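Local atomic coordinates of putative sugar binding protein (Geobacillus stearothermophilus, PDB entry 6GT9), a protein that binds galactose between its two lobes and probably acts as the glucose-galactose receptor of a three-component sensing system linked to galactan utilization. Residues Thr133-Ala138 against Val265-Tyr270; Thr117-Ala122 against Tyr270-Lys275; Asn42-Leu47 against Thr220-Ala225. All blocks are in the same frame, centred on the assembly; numbering follows the deposited sequence.

Contact 1: residues Thr133-Ala138 against Val265-Tyr270; sequences TDNYYA and VVQEPY. With GAL (beta-D-galactopyranose), chain E.
T133 and Q267 bring their CA atoms to 6.6 Å, and A138 and V265 bring theirs to 6.9 Å, so the residues pair off with the two chains running in opposite senses. Each segment contains a short link between a strand and a helix: 133-134 joins strand 129-132 to helix 135-149, whose N-cap is D134, and 267-268 joins strand 263-266 to helix 269-284, whose N-cap is E268.

The central bond runs from T133 OG1 to Q267 OE1, 2.7 Å long, with the hydroxyl in the carbonyl plane on a lone pair of the amide oxygen (C=O...O angle 115°). T133 can reach it because its OG1 stands anti to the carbonyl carbon (chi1 -59°). T133 OG1 also accepts from water 1 at 2.7 Å, and this water takes E268 N at 2.9 Å, making a second, indirect tie between the links. The other end of the Q267 amide faces the sugar: NE2 donates almost straight to GAL O2 (3.1 Å, 172°) and also binds D247 OD1. Replacing Q267 with a leucine would probably leave T133 OG1 and GAL O2 each without this partner and set the D247 carboxylate freer to turn. N135 is second-shell: its OD1 accepts from R171 and its ND2 bonds D119 O, both pocket residues. Apolar packing is limited to A138 CB against V265 CG1 at 4.1 Å, with F246 and T297 touching both residues.

Strand 129-132 of the first lobe leads to helix 135-149 of the second, and strand 263-266 of the second leads to helix 269-284, which packs on the first; these links are two of the lobe-to-lobe crossovers that form the hinge of a type I periplasmic binding protein.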
loop_
_atom_site.group_PDB
_atom_site.type_symbol
_atom_site.label_atom_id
_atom_site.label_comp_id
_atom_site.label_asym_id
_atom_site.label_seq_id
_atom_site.Cartn_x
_atom_site.Cartn_y
_atom_site.Cartn_z
ATOM N N THR A 133 3.466 -5.762 4.079
ATOM C CA THR A 133 2.370 -6.022 4.997
ATOM C C THR A 133 1.621 -7.280 4.578
ATOM O O THR A 133 1.538 -7.617 3.395
ATOM C CB THR A 133 1.430 -4.813 5.029
ATOM O OG1 THR A 133 2.159 -3.649 5.435
ATOM C CG2 THR A 133 0.264 -5.036 5.992
ATOM N N ASP A 134 1.111 -8.009 5.577
ATOM C CA ASP A 134 0.027 -8.957 5.354
ATOM C C ASP A 134 -1.243 -8.160 5.065
ATOM O O ASP A 134 -1.952 -7.742 5.990
ATOM C CB ASP A 134 -0.154 -9.871 6.570
ATOM C CG ASP A 134 -1.240 -10.914 6.368
ATOM O OD1 ASP A 134 -2.142 -10.706 5.538
ATOM O OD2 ASP A 134 -1.191 -11.964 7.036
ATOM N N ASN A 135 -1.556 -7.962 3.783
ATOM C CA ASN A 135 -2.575 -6.975 3.415
ATOM C C ASN A 135 -3.986 -7.418 3.802
ATOM O O ASN A 135 -4.805 -6.585 4.214
ATOM C CB ASN A 135 -2.477 -6.673 1.922
ATOM C CG ASN A 135 -1.295 -5.807 1.611
ATOM O OD1 ASN A 135 -1.172 -4.705 2.165
ATOM N ND2 ASN A 135 -0.393 -6.294 0.749
ATOM N N TYR A 136 -4.296 -8.714 3.656
ATOM C CA TYR A 136 -5.588 -9.212 4.121
ATOM C C TYR A 136 -5.774 -8.903 5.595
ATOM O O TYR A 136 -6.825 -8.408 6.021
ATOM C CB TYR A 136 -5.716 -10.724 3.899
ATOM C CG TYR A 136 -7.024 -11.255 4.490
ATOM C CD1 TYR A 136 -8.194 -11.247 3.741
ATOM C CD2 TYR A 136 -7.096 -11.721 5.801
ATOM C CE1 TYR A 136 -9.402 -11.705 4.272
ATOM C CE2 TYR A 136 -8.306 -12.178 6.343
ATOM C CZ TYR A 136 -9.450 -12.172 5.565
ATOM O OH TYR A 136 -10.659 -12.614 6.071
ATOM N N TYR A 137 -4.758 -9.207 6.393
ATOM C CA TYR A 137 -4.881 -9.070 7.838
ATOM C C TYR A 137 -4.868 -7.609 8.261
ATOM O O TYR A 137 -5.525 -7.241 9.243
ATOM C CB TYR A 137 -3.751 -9.839 8.518
ATOM C CG TYR A 137 -3.853 -9.808 10.017
ATOM C CD1 TYR A 137 -4.930 -10.398 10.671
ATOM C CD2 TYR A 137 -2.904 -9.146 10.785
ATOM C CE1 TYR A 137 -5.046 -10.359 12.053
ATOM C CE2 TYR A 137 -3.010 -9.102 12.177
ATOM C CZ TYR A 137 -4.086 -9.712 12.802
ATOM O OH TYR A 137 -4.206 -9.687 14.176
ATOM N N ALA A 138 -4.132 -6.766 7.534
ATOM C CA ALA A 138 -4.212 -5.322 7.742
ATOM C C ALA A 138 -5.656 -4.833 7.655
ATOM O O ALA A 138 -6.117 -4.064 8.504
ATOM C CB ALA A 138 -3.345 -4.598 6.706
ATOM N N VAL A 265 -4.097 2.486 9.896
ATOM C CA VAL A 265 -3.361 1.228 9.878
ATOM C C VAL A 265 -1.895 1.506 9.567
ATOM O O VAL A 265 -1.565 2.113 8.538
ATOM C CB VAL A 265 -3.964 0.246 8.864
ATOM C CG1 VAL A 265 -3.211 -1.088 8.914
ATOM C CG2 VAL A 265 -5.454 0.043 9.165
ATOM N N VAL A 266 -1.007 1.043 10.449
ATOM C CA VAL A 266 0.419 1.310 10.293
ATOM C C VAL A 266 1.019 0.336 9.291
ATOM O O VAL A 266 0.680 -0.850 9.274
ATOM C CB VAL A 266 1.137 1.217 11.649
ATOM C CG1 VAL A 266 2.631 1.478 11.482
ATOM C CG2 VAL A 266 0.521 2.206 12.639
ATOM N N GLN A 267 1.908 0.837 8.440
ATOM C CA GLN A 267 2.789 -0.023 7.664
ATOM C C GLN A 267 4.221 0.421 7.914
ATOM O O GLN A 267 4.472 1.439 8.560
ATOM C CB GLN A 267 2.469 0.015 6.162
ATOM C CG GLN A 267 1.092 -0.508 5.753
ATOM C CD GLN A 267 0.992 -0.703 4.253
ATOM O OE1 GLN A 267 1.225 -1.800 3.742
ATOM N NE2 GLN A 267 0.685 0.375 3.533
ATOM N N GLU A 268 5.183 -0.326 7.372
ATOM C CA GLU A 268 6.597 -0.004 7.535
ATOM C C GLU A 268 7.247 0.149 6.164
ATOM O O GLU A 268 8.046 -0.707 5.751
ATOM C CB GLU A 268 7.320 -1.077 8.351
ATOM C CG GLU A 268 6.700 -1.374 9.715
ATOM C CD GLU A 268 6.704 -0.182 10.666
ATOM O OE1 GLU A 268 7.400 0.826 10.396
ATOM O OE2 GLU A 268 6.013 -0.269 11.711
ATOM N N PRO A 269 6.934 1.232 5.435
ATOM C CA PRO A 269 7.493 1.371 4.075
ATOM C C PRO A 269 9.010 1.419 4.029
ATOM O O PRO A 269 9.618 0.767 3.166
ATOM C CB PRO A 269 6.863 2.683 3.567
ATOM C CG PRO A 269 6.284 3.368 4.804
ATOM C CD PRO A 269 5.928 2.272 5.726
ATOM N N TYR A 270 9.642 2.209 4.900
ATOM C CA TYR A 270 11.100 2.281 4.903
ATOM C C TYR A 270 11.701 0.900 5.111
ATOM O O TYR A 270 12.659 0.514 4.428
ATOM C CB TYR A 270 11.576 3.238 5.998
ATOM C CG TYR A 270 13.084 3.401 6.105
ATOM C CD1 TYR A 270 13.871 2.439 6.734
ATOM C CD2 TYR A 270 13.709 4.541 5.621
ATOM C CE1 TYR A 270 15.232 2.593 6.838
ATOM C CE2 TYR A 270 15.071 4.707 5.730
ATOM C CZ TYR A 270 15.826 3.731 6.339
ATOM O OH TYR A 270 17.185 3.894 6.445
HETATM C C1 GAL E . -0.243 2.498 0.501
HETATM C C2 GAL E . 0.132 1.293 -0.337
HETATM C C3 GAL E . 1.060 1.680 -1.502
HETATM C C4 GAL E . 0.412 2.766 -2.346
HETATM C C5 GAL E . -0.032 3.926 -1.471
HETATM C C6 GAL E . -0.854 4.963 -2.241
HETATM O O1 GAL E . -1.115 2.104 1.541
HETATM O O2 GAL E . 0.811 0.308 0.456
HETATM O O3 GAL E . 1.236 0.587 -2.350
HETATM O O4 GAL E . -0.717 2.240 -3.050
HETATM O O5 GAL E . -0.875 3.495 -0.327
HETATM O O6 GAL E . -0.929 6.177 -1.526
HETATM O O HOH W 1 4.143 -3.053 7.146
HETATM O O HOH W 2 2.607 -3.678 2.148
#

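Contact 2: residues Thr117-Ala122 against Tyr270-Lys275; sequences TIDTDA and YEMGYK. With GAL (beta-D-galactopyranose), chain E.
I118 and M272 carry the apolar packing, their CA atoms 6.6 Å apart. I118 CG1 lies 4.0 Å from M272 CB, while the end of the isoleucine chain slides over the helix backbone: I118 CD1 comes to 3.5 Å from M272 O and 3.7 Å from G273 CA. M272 sets its CG between the backbone N and the carbonyl carbon (chi1 41°), then bends at its sulfur, and SD rests 3.7 Å from D119 CA. Its other neighbours include V131, T133 and Y44.

This is the ligand-facing end of the N-terminal lobe of a type I periplasmic binding protein: strand 115-118 of the parallel sheet ends here, helix 269-284 covers it, and the loop after the strand meets the sugar. A short backbone bond, T120 N to I118 O at 2.6 Å, closes a gamma turn centred on D119, which has a positive phi of 72°.

The polar contacts with the sugar come from the loop. D119 OD2 accepts from GAL O2 at 2.6 Å, and D119 OD1 lies 2.8 Å from GAL O3. T120 OG1 donates to D119 OD1 on its anti side, 33° out of the carboxylate plane, and Q94 NE2 bonds the same oxygen, so T120 and Q94 together limit the rotation of the carboxylate. Farther along, D121 OD1 accepts from T117 OG1 and pairs with R127.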
loop_
_atom_site.group_PDB
_atom_site.type_symbol
_atom_site.label_atom_id
_atom_site.label_comp_id
_atom_site.label_asym_id
_atom_site.label_seq_id
_atom_site.Cartn_x
_atom_site.Cartn_y
_atom_site.Cartn_z
ATOM N N THR A 117 9.166 -9.400 -4.423
ATOM C CA THR A 117 7.995 -8.549 -4.354
ATOM C C THR A 117 8.030 -7.730 -3.072
ATOM O O THR A 117 8.564 -8.163 -2.047
ATOM C CB THR A 117 6.706 -9.369 -4.439
ATOM O OG1 THR A 117 6.750 -10.453 -3.496
ATOM C CG2 THR A 117 6.571 -9.939 -5.835
ATOM N N ILE A 118 7.458 -6.532 -3.146
ATOM C CA ILE A 118 7.461 -5.571 -2.049
ATOM C C ILE A 118 6.072 -4.949 -1.964
ATOM O O ILE A 118 5.436 -4.700 -2.996
ATOM C CB ILE A 118 8.560 -4.499 -2.251
ATOM C CG1 ILE A 118 8.628 -3.527 -1.070
ATOM C CG2 ILE A 118 8.376 -3.729 -3.587
ATOM C CD1 ILE A 118 9.875 -2.689 -1.092
ATOM N N ASP A 119 5.580 -4.758 -0.731
ATOM C CA ASP A 119 4.354 -4.000 -0.449
ATOM C C ASP A 119 3.090 -4.746 -0.865
ATOM O O ASP A 119 2.082 -4.708 -0.158
ATOM C CB ASP A 119 4.421 -2.607 -1.125
ATOM C CG ASP A 119 3.113 -1.820 -1.018
ATOM O OD1 ASP A 119 2.261 -1.957 -1.925
ATOM O OD2 ASP A 119 2.945 -1.049 -0.039
ATOM N N THR A 120 3.122 -5.416 -2.008
ATOM C CA THR A 120 2.008 -6.208 -2.521
ATOM C C THR A 120 2.593 -7.500 -3.076
ATOM O O THR A 120 3.499 -7.449 -3.916
ATOM C CB THR A 120 1.257 -5.453 -3.641
ATOM O OG1 THR A 120 0.866 -4.148 -3.185
ATOM C CG2 THR A 120 0.039 -6.243 -4.128
ATOM N N ASP A 121 2.086 -8.650 -2.638
ATOM C CA ASP A 121 2.677 -9.916 -3.062
ATOM C C ASP A 121 1.976 -10.509 -4.286
ATOM O O ASP A 121 0.793 -10.263 -4.531
ATOM C CB ASP A 121 2.651 -10.942 -1.919
ATOM C CG ASP A 121 3.619 -12.095 -2.151
ATOM O OD1 ASP A 121 4.487 -11.979 -3.053
ATOM O OD2 ASP A 121 3.544 -13.116 -1.425
ATOM N N ALA A 122 2.728 -11.321 -5.045
ATOM C CA ALA A 122 2.175 -12.220 -6.062
ATOM C C ALA A 122 2.502 -13.660 -5.670
ATOM O O ALA A 122 3.363 -14.309 -6.287
ATOM C CB ALA A 122 2.708 -11.897 -7.458
ATOM N N TYR A 270 9.642 2.209 4.900
ATOM C CA TYR A 270 11.100 2.281 4.903
ATOM C C TYR A 270 11.701 0.900 5.111
ATOM O O TYR A 270 12.659 0.514 4.428
ATOM C CB TYR A 270 11.576 3.238 5.998
ATOM C CG TYR A 270 13.084 3.401 6.105
ATOM C CD1 TYR A 270 13.871 2.439 6.734
ATOM C CD2 TYR A 270 13.709 4.541 5.621
ATOM C CE1 TYR A 270 15.232 2.593 6.838
ATOM C CE2 TYR A 270 15.071 4.707 5.730
ATOM C CZ TYR A 270 15.826 3.731 6.339
ATOM O OH TYR A 270 17.185 3.894 6.445
ATOM N N GLU A 271 11.121 0.133 6.033
ATOM C CA GLU A 271 11.671 -1.172 6.370
ATOM C C GLU A 271 11.492 -2.169 5.229
ATOM O O GLU A 271 12.387 -2.990 4.977
ATOM C CB GLU A 271 11.023 -1.687 7.652
ATOM C CG GLU A 271 11.629 -3.011 8.140
ATOM C CD GLU A 271 10.953 -3.538 9.394
ATOM O OE1 GLU A 271 9.805 -3.129 9.687
ATOM O OE2 GLU A 271 11.579 -4.369 10.091
ATOM N N MET A 272 10.359 -2.133 4.515
ATOM C CA MET A 272 10.252 -3.088 3.414
ATOM C C MET A 272 11.231 -2.751 2.289
ATOM O O MET A 272 11.784 -3.662 1.658
ATOM C CB MET A 272 8.808 -3.216 2.893
ATOM C CG MET A 272 7.959 -1.986 2.747
ATOM S SD MET A 272 6.228 -2.412 2.305
ATOM C CE MET A 272 5.330 -2.152 3.842
ATOM N N GLY A 273 11.498 -1.465 2.050
ATOM C CA GLY A 273 12.498 -1.114 1.052
ATOM C C GLY A 273 13.899 -1.527 1.469
ATOM O O GLY A 273 14.658 -2.085 0.668
ATOM N N TYR A 274 14.252 -1.270 2.734
ATOM C CA TYR A 274 15.548 -1.684 3.272
ATOM C C TYR A 274 15.700 -3.201 3.244
ATOM O O TYR A 274 16.718 -3.733 2.780
ATOM C CB TYR A 274 15.698 -1.148 4.702
ATOM C CG TYR A 274 17.062 -1.357 5.327
ATOM C CD1 TYR A 274 18.071 -0.416 5.154
ATOM C CD2 TYR A 274 17.339 -2.491 6.104
ATOM C CE1 TYR A 274 19.312 -0.589 5.726
ATOM C CE2 TYR A 274 18.589 -2.676 6.673
ATOM C CZ TYR A 274 19.567 -1.721 6.474
ATOM O OH TYR A 274 20.805 -1.870 7.029
ATOM N N LYS A 275 14.694 -3.920 3.742
ATOM C CA LYS A 275 14.798 -5.375 3.795
ATOM C C LYS A 275 14.730 -6.001 2.409
ATOM O O LYS A 275 15.370 -7.026 2.174
ATOM C CB LYS A 275 13.702 -5.951 4.692
ATOM C CG LYS A 275 13.995 -5.787 6.167
ATOM C CD LYS A 275 12.978 -6.536 7.016
ATOM C CE LYS A 275 13.438 -6.605 8.472
ATOM N NZ LYS A 275 12.608 -7.561 9.240
HETATM C C1 GAL E . -0.243 2.498 0.501
HETATM C C2 GAL E . 0.132 1.293 -0.337
HETATM C C3 GAL E . 1.060 1.680 -1.502
HETATM C C4 GAL E . 0.412 2.766 -2.346
HETATM C C5 GAL E . -0.032 3.926 -1.471
HETATM C C6 GAL E . -0.854 4.963 -2.241
HETATM O O1 GAL E . -1.115 2.104 1.541
HETATM O O2 GAL E . 0.811 0.308 0.456
HETATM O O3 GAL E . 1.236 0.587 -2.350
HETATM O O4 GAL E . -0.717 2.240 -3.050
HETATM O O5 GAL E . -0.875 3.495 -0.327
HETATM O O6 GAL E . -0.929 6.177 -1.526
#

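Contact 3: residues Asn42-Leu47 against Thr220-Ala225. With GAL (beta-D-galactopyranose), chain E.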
loop_
_atom_site.group_PDB
_atom_site.type_symbol
_atom_site.label_atom_id
_atom_site.label_comp_id
_atom_site.label_asym_id
_atom_site.label_seq_id
_atom_site.Cartn_x
_atom_site.Cartn_y
_atom_site.Cartn_z
ATOM N N ASN A 42 4.661 9.255 -5.616
ATOM C CA ASN A 42 3.735 9.015 -4.507
ATOM C C ASN A 42 4.486 9.076 -3.183
ATOM O O ASN A 42 5.546 8.463 -3.040
ATOM C CB ASN A 42 3.054 7.658 -4.666
ATOM C CG ASN A 42 2.233 7.269 -3.432
ATOM O OD1 ASN A 42 2.725 6.592 -2.537
ATOM N ND2 ASN A 42 0.990 7.705 -3.386
ATOM N N ASP A 43 3.929 9.791 -2.196
ATOM C CA ASP A 43 4.665 10.048 -0.952
ATOM C C ASP A 43 5.034 8.767 -0.213
ATOM O O ASP A 43 6.102 8.682 0.410
ATOM C CB ASP A 43 3.854 10.951 -0.027
ATOM C CG ASP A 43 3.780 12.382 -0.536
ATOM O OD1 ASP A 43 4.451 12.678 -1.552
ATOM O OD2 ASP A 43 3.074 13.198 0.089
ATOM N N TYR A 44 4.145 7.781 -0.217
ATOM C CA TYR A 44 4.451 6.534 0.477
ATOM C C TYR A 44 5.599 5.799 -0.215
ATOM O O TYR A 44 6.535 5.318 0.442
ATOM C CB TYR A 44 3.181 5.672 0.554
ATOM C CG TYR A 44 3.389 4.230 1.021
ATOM C CD1 TYR A 44 3.777 3.245 0.127
ATOM C CD2 TYR A 44 3.155 3.856 2.350
ATOM C CE1 TYR A 44 3.968 1.931 0.537
ATOM C CE2 TYR A 44 3.336 2.543 2.769
ATOM C CZ TYR A 44 3.744 1.586 1.853
ATOM O OH TYR A 44 3.932 0.271 2.230
ATOM N N TRP A 45 5.558 5.730 -1.546
ATOM C CA TRP A 45 6.609 5.035 -2.287
ATOM C C TRP A 45 7.955 5.748 -2.201
ATOM O O TRP A 45 9.006 5.100 -2.304
ATOM C CB TRP A 45 6.159 4.835 -3.738
ATOM C CG TRP A 45 5.370 3.598 -3.795
ATOM C CD1 TRP A 45 4.023 3.485 -3.803
ATOM C CD2 TRP A 45 5.887 2.273 -3.718
ATOM N NE1 TRP A 45 3.653 2.163 -3.788
ATOM C CE2 TRP A 45 4.783 1.394 -3.721
ATOM C CE3 TRP A 45 7.178 1.738 -3.680
ATOM C CZ2 TRP A 45 4.929 0.011 -3.674
ATOM C CZ3 TRP A 45 7.325 0.363 -3.645
ATOM C CH2 TRP A 45 6.203 -0.486 -3.650
ATOM N N ARG A 46 7.963 7.064 -1.989
ATOM C CA ARG A 46 9.241 7.734 -1.763
ATOM C C ARG A 46 9.837 7.342 -0.412
ATOM O O ARG A 46 11.062 7.341 -0.251
ATOM C CB ARG A 46 9.068 9.253 -1.870
ATOM C CG ARG A 46 8.862 9.783 -3.289
ATOM C CD ARG A 46 10.135 9.719 -4.146
ATOM N NE ARG A 46 9.990 10.454 -5.404
ATOM C CZ ARG A 46 10.857 10.410 -6.418
ATOM N NH1 ARG A 46 11.944 9.657 -6.342
ATOM N NH2 ARG A 46 10.633 11.126 -7.518
ATOM N N LEU A 47 8.995 7.008 0.567
ATOM C CA LEU A 47 9.506 6.467 1.825
ATOM C C LEU A 47 10.115 5.087 1.619
ATOM O O LEU A 47 11.167 4.779 2.189
ATOM C CB LEU A 47 8.391 6.387 2.868
ATOM C CG LEU A 47 8.000 7.677 3.576
ATOM C CD1 LEU A 47 6.942 7.386 4.657
ATOM C CD2 LEU A 47 9.223 8.344 4.180
ATOM N N THR A 220 -8.181 2.721 2.088
ATOM C CA THR A 220 -7.293 1.564 2.074
ATOM C C THR A 220 -5.914 1.858 1.512
ATOM O O THR A 220 -5.115 0.928 1.379
ATOM C CB THR A 220 -7.921 0.399 1.294
ATOM O OG1 THR A 220 -8.016 0.724 -0.103
ATOM C CG2 THR A 220 -9.315 0.087 1.838
ATOM N N SER A 221 -5.615 3.111 1.171
ATOM C CA SER A 221 -4.284 3.475 0.710
ATOM C C SER A 221 -3.918 4.819 1.323
ATOM O O SER A 221 -4.744 5.480 1.956
ATOM C CB SER A 221 -4.206 3.483 -0.824
ATOM O OG SER A 221 -4.965 4.538 -1.396
ATOM N N ALA A 222 -2.665 5.237 1.111
ATOM C CA ALA A 222 -2.032 6.196 2.018
ATOM C C ALA A 222 -2.652 7.589 1.991
ATOM O O ALA A 222 -2.517 8.321 2.979
ATOM C CB ALA A 222 -0.542 6.306 1.709
ATOM N N LEU A 223 -3.315 7.980 0.902
ATOM C CA LEU A 223 -3.859 9.329 0.768
ATOM C C LEU A 223 -5.380 9.376 0.876
ATOM O O LEU A 223 -5.961 10.469 0.838
ATOM C CB LEU A 223 -3.409 9.936 -0.571
ATOM C CG LEU A 223 -1.888 9.966 -0.740
ATOM C CD1 LEU A 223 -1.477 10.341 -2.166
ATOM C CD2 LEU A 223 -1.247 10.909 0.276
ATOM N N ASP A 224 -6.038 8.225 1.009
ATOM C CA ASP A 224 -7.494 8.190 0.953
ATOM C C ASP A 224 -8.120 8.942 2.122
ATOM O O ASP A 224 -9.005 9.788 1.928
ATOM C CB ASP A 224 -7.970 6.742 0.933
ATOM C CG ASP A 224 -7.554 6.022 -0.312
ATOM O OD1 ASP A 224 -7.473 6.680 -1.368
ATOM O OD2 ASP A 224 -7.329 4.798 -0.243
ATOM N N ALA A 225 -7.697 8.626 3.348
ATOM C CA ALA A 225 -8.319 9.258 4.513
ATOM C C ALA A 225 -7.996 10.744 4.570
ATOM O O ALA A 225 -8.768 11.534 5.130
ATOM C CB ALA A 225 -7.867 8.554 5.790
HETATM C C1 GAL E . -0.243 2.498 0.501
HETATM C C2 GAL E . 0.132 1.293 -0.337
HETATM C C3 GAL E . 1.060 1.680 -1.502
HETATM C C4 GAL E . 0.412 2.766 -2.346
HETATM C C5 GAL E . -0.032 3.926 -1.471
HETATM C C6 GAL E . -0.854 4.963 -2.241
HETATM O O1 GAL E . -1.115 2.104 1.541
HETATM O O2 GAL E . 0.811 0.308 0.456
HETATM O O3 GAL E . 1.236 0.587 -2.350
HETATM O O4 GAL E . -0.717 2.240 -3.050
HETATM O O5 GAL E . -0.875 3.495 -0.327
HETATM O O6 GAL E . -0.929 6.177 -1.526
#
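Y44 CB and A222 CB meet at 3.9 Å, and beside them N42 ND2 lies 3.8 Å from L223 CD1. GAL C1 sits 3.9 Å above the plane of the Y44 ring, over its centre, an aromatic-sugar stack of the kind common in carbohydrate-binding proteins. Across from this ring, A222 N donates to the ring oxygen GAL O5 at 2.9 Å and more weakly to GAL O6. N42 ND2 bonds GAL O6 at 3.1 Å, and W45 NE1 approaches GAL O3 to 3.2 Å.

The two segments belong to different lobes of this type I periplasmic binding protein, helix 43-59 starting on one and loop 220-223 on the other, so their touching across galactose is consistent with a closed cleft.

Behind this shell, N42 is the N-cap of its helix: with CG anti to the backbone N (chi1 172°), its OD1 takes W45 N on a lone pair in the carbonyl plane, which fixes the amide with ND2 toward the sugar. Y44 CD1 lies against one face of the W45 ring. On the opposing loop, D224 OD2 accepts from S221 OG at 2.6 Å and weakly from S221 N, met by the hydroxyl from above the carboxylate plane.

How the contacts relate
From the N terminus, segment 42-47 comes first, at the start of helix 43-59, and contact 3 closes its loop only at 220-225. Before that closure, 117-122 and 133-138 open two more loops, sealed late by 270-275 and 265-270. Contact 1 is therefore nested inside contact 2, the two sharing Y270, whereas contact 3 crosses both. Contact 2 stays within the first lobe, contact 1 joins neighbouring hinge crossovers, and contact 3 spans the cleft. All three border galactose, their centres 10 to 14 Å apart. A weak hydrogen bond between Y44 OH and D119 OD2 links contacts 3 and 2, while the M272 methyl packs near T133, Q267 and Y44.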